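Local coordinates for Lin2118 protein (Listeria innocua, PDB 3OOU) that probably binds specific DNA sequences as a transcription regulator, this chain being its C-terminal AraC-type helix-turn-helix part, at residues L11-E16 against K25-D30. Residues are numbered along the deposited sequence; the frame is centred on the assembly and turned at random.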
ATOM      1  N   LEU A  11      -4.078 -11.638  -1.096  1.00 22.82           N
ATOM      2  CA  LEU A  11      -4.986 -10.500  -1.078  1.00 22.71           C
ATOM      3  C   LEU A  11      -5.547 -10.276   0.320  1.00 22.94           C
ATOM      4  O   LEU A  11      -5.581  -9.146   0.800  1.00 23.04           O
ATOM      5  CB  LEU A  11      -6.113 -10.666  -2.105  1.00 22.67           C
ATOM      6  CG  LEU A  11      -5.730 -10.604  -3.589  1.00 21.81           C
ATOM      7  CD1 LEU A  11      -6.894 -11.031  -4.465  1.00 22.15           C
ATOM      8  CD2 LEU A  11      -5.235  -9.213  -3.992  1.00 21.21           C
ATOM      9  N   SER A  12      -5.959 -11.361   0.977  1.00 23.55           N
ATOM     10  CA  SER A  12      -6.482 -11.276   2.338  1.00 24.28           C
ATOM     11  C   SER A  12      -5.400 -10.841   3.332  1.00 24.13           C
ATOM     12  O   SER A  12      -5.663 -10.038   4.224  1.00 23.98           O
ATOM     13  CB  SER A  12      -7.129 -12.601   2.750  1.00 24.76           C
ATOM     14  OG  SER A  12      -8.244 -12.885   1.914  1.00 26.84           O
ATOM     15  N   TYR A  13      -4.185 -11.361   3.153  1.00 24.63           N
ATOM     16  CA  TYR A  13      -3.035 -10.980   3.981  1.00 24.97           C
ATOM     17  C   TYR A  13      -2.746  -9.475   3.951  1.00 24.72           C
ATOM     18  O   TYR A  13      -2.463  -8.871   4.988  1.00 24.33           O
ATOM     19  CB  TYR A  13      -1.786 -11.745   3.539  1.00 25.39           C
ATOM     20  CG  TYR A  13      -0.681 -11.775   4.569  1.00 28.05           C
ATOM     21  CD1 TYR A  13      -0.626 -12.792   5.523  1.00 30.44           C
ATOM     22  CD2 TYR A  13       0.315 -10.798   4.585  1.00 29.68           C
ATOM     23  CE1 TYR A  13       0.388 -12.835   6.469  1.00 32.29           C
ATOM     24  CE2 TYR A  13       1.343 -10.833   5.529  1.00 32.04           C
ATOM     25  CZ  TYR A  13       1.368 -11.857   6.467  1.00 32.76           C
ATOM     26  OH  TYR A  13       2.371 -11.906   7.410  1.00 34.19           O
ATOM     27  N   ILE A  14      -2.809  -8.884   2.759  1.00 24.81           N
ATOM     28  CA  ILE A  14      -2.623  -7.435   2.606  1.00 25.36           C
ATOM     29  C   ILE A  14      -3.578  -6.650   3.512  1.00 25.93           C
ATOM     30  O   ILE A  14      -3.148  -5.725   4.194  1.00 25.76           O
ATOM     31  CB  ILE A  14      -2.721  -6.985   1.118  1.00 25.14           C
ATOM     32  CG1 ILE A  14      -1.509  -7.505   0.333  1.00 25.59           C
ATOM     33  CG2 ILE A  14      -2.833  -5.451   1.007  1.00 25.70           C
ATOM     34  CD1 ILE A  14      -1.597  -7.337  -1.179  1.00 26.01           C
ATOM     35  N   THR A  15      -4.853  -7.049   3.550  1.00 26.94           N
ATOM     36  CA  THR A  15      -5.870  -6.382   4.369  0.50 27.69           C
ATOM     37  C   THR A  15      -5.538  -6.418   5.867  1.00 28.10           C
ATOM     38  O   THR A  15      -5.828  -5.473   6.605  1.00 28.42           O
ATOM     39  CB  THR A  15      -7.269  -7.005   4.117  0.50 28.00           C
ATOM     40  OG1 THR A  15      -7.529  -7.042   2.707  0.50 27.88           O
ATOM     41  CG2 THR A  15      -8.365  -6.205   4.807  0.50 28.59           C
ATOM     42  N   GLU A  16      -4.941  -7.523   6.310  1.00 28.66           N
ATOM     43  CA  GLU A  16      -4.584  -7.712   7.719  1.00 29.42           C
ATOM     44  C   GLU A  16      -3.306  -6.987   8.129  1.00 28.59           C
ATOM     45  O   GLU A  16      -3.135  -6.636   9.301  1.00 29.14           O
ATOM     46  CB  GLU A  16      -4.394  -9.201   8.024  1.00 30.21           C
ATOM     47  CG  GLU A  16      -5.439 -10.121   7.428  1.00 33.13           C
ATOM     48  CD  GLU A  16      -6.470 -10.581   8.432  1.00 35.96           C
ATOM     49  OE1 GLU A  16      -6.471 -10.077   9.578  1.00 37.50           O
ATOM     50  OE2 GLU A  16      -7.283 -11.461   8.071  1.00 37.21           O
ATOM     51  N   LYS A  25       9.377 -10.364  -1.065  1.00 14.98           N
ATOM     52  CA  LYS A  25      10.338 -11.171  -0.314  1.00 15.18           C
ATOM     53  C   LYS A  25       9.796 -11.560   1.066  1.00 15.22           C
ATOM     54  O   LYS A  25       9.909 -12.718   1.465  1.00 15.54           O
ATOM     55  CB  LYS A  25      11.691 -10.459  -0.191  1.00 15.73           C
ATOM     56  CG  LYS A  25      12.464 -10.392  -1.493  1.00 17.96           C
ATOM     57  CD  LYS A  25      13.855  -9.811  -1.256  1.00 21.95           C
ATOM     58  CE  LYS A  25      14.578  -9.562  -2.568  1.00 24.86           C
ATOM     59  NZ  LYS A  25      13.957  -8.427  -3.316  1.00 27.67           N
ATOM     60  N   THR A  26       9.190 -10.616   1.787  1.00 14.97           N
ATOM     61  CA  THR A  26       8.663 -10.953   3.117  1.00 15.38           C
ATOM     62  C   THR A  26       7.470 -11.903   2.986  1.00 15.46           C
ATOM     63  O   THR A  26       7.338 -12.839   3.770  1.00 15.90           O
ATOM     64  CB  THR A  26       8.281  -9.715   3.984  1.00 15.26           C
ATOM     65  OG1 THR A  26       7.150  -9.038   3.419  1.00 15.86           O
ATOM     66  CG2 THR A  26       9.458  -8.743   4.111  1.00 15.40           C
ATOM     67  N   LEU A  27       6.634 -11.681   1.973  1.00 15.55           N
ATOM     68  CA  LEU A  27       5.492 -12.565   1.717  1.00 15.89           C
ATOM     69  C   LEU A  27       5.956 -13.955   1.330  1.00 15.93           C
ATOM     70  O   LEU A  27       5.408 -14.944   1.803  1.00 16.38           O
ATOM     71  CB  LEU A  27       4.589 -11.999   0.628  1.00 16.17           C
ATOM     72  CG  LEU A  27       3.747 -10.804   1.049  1.00 17.83           C
ATOM     73  CD1 LEU A  27       3.254 -10.103  -0.191  1.00 18.78           C
ATOM     74  CD2 LEU A  27       2.571 -11.225   1.924  1.00 20.36           C
ATOM     75  N   GLY A  28       6.983 -14.027   0.490  1.00 15.98           N
ATOM     76  CA  GLY A  28       7.542 -15.313   0.075  1.00 16.24           C
ATOM     77  C   GLY A  28       8.053 -16.093   1.269  1.00 17.05           C
ATOM     78  O   GLY A  28       7.862 -17.310   1.363  1.00 16.87           O
ATOM     79  N   ASN A  29       8.702 -15.388   2.190  1.00 17.46           N
ATOM     80  CA  ASN A  29       9.199 -16.024   3.402  1.00 18.89           C
ATOM     81  C   ASN A  29       8.051 -16.482   4.300  1.00 19.76           C
ATOM     82  O   ASN A  29       8.071 -17.612   4.792  1.00 20.81           O
ATOM     83  CB  ASN A  29      10.177 -15.104   4.140  1.00 19.05           C
ATOM     84  CG  ASN A  29      11.524 -14.989   3.427  1.00 20.05           C
ATOM     85  OD1 ASN A  29      11.943 -15.899   2.703  1.00 23.20           O
ATOM     86  ND2 ASN A  29      12.211 -13.873   3.640  1.00 20.31           N
ATOM     87  N   ASP A  30       7.037 -15.634   4.463  1.00 20.30           N
ATOM     88  CA  ASP A  30       5.872 -15.957   5.304  1.00 21.29           C
ATOM     89  C   ASP A  30       5.071 -17.135   4.748  1.00 21.30           C
ATOM     90  O   ASP A  30       4.601 -17.996   5.502  1.00 22.26           O
ATOM     91  CB  ASP A  30       4.954 -14.738   5.454  1.00 21.75           C
ATOM     92  CG  ASP A  30       5.575 -13.624   6.291  1.00 24.23           C
ATOM     93  OD1 ASP A  30       6.547 -13.880   7.034  1.00 27.34           O
ATOM     94  OD2 ASP A  30       5.078 -12.482   6.206  1.00 26.54           O
TER
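Tyr-13 reaches across from helix 6-17 and sets its ring against Leu-27, with its phenol oxygen at Asp-30, one turn further along helix 24-31. Nearer the backbone, Tyr-13 CD2 sits 3.5 Å from Leu-27 CD2, with CE2 a little farther from the same methyl, which approaches the ring obliquely; the two side chains run past one another in opposite directions. At the far end the phenol oxygen OH of Tyr-13 comes to 3.0 Å from OD2 of Asp-30, whose carboxylate plane is turned 46° from the ring. With CG of Tyr-13 anti to its own backbone nitrogen (chi1 -161°), the ring extends toward segment 25-30; the nearest alpha carbons of the two segments, those of Tyr-13 and Leu-27, are 9.0 Å apart. Leu-27 is buried, whereas Asp-30 is exposed. Around them, Phe-31 meets the tyrosine ring edge-to-face, and His-17 lies against it with the planes at about 40°. Leu-27 also touches Met-22, Leu-38 and Phe-50, and Ile-14 packs on Met-22 and Phe-50. Helices 24-31 and 35-46 are consistent with the first of two AraC-type helix-turn-helix motifs; helix 6-17 packs on it, and long helix 50-68 links to the second half.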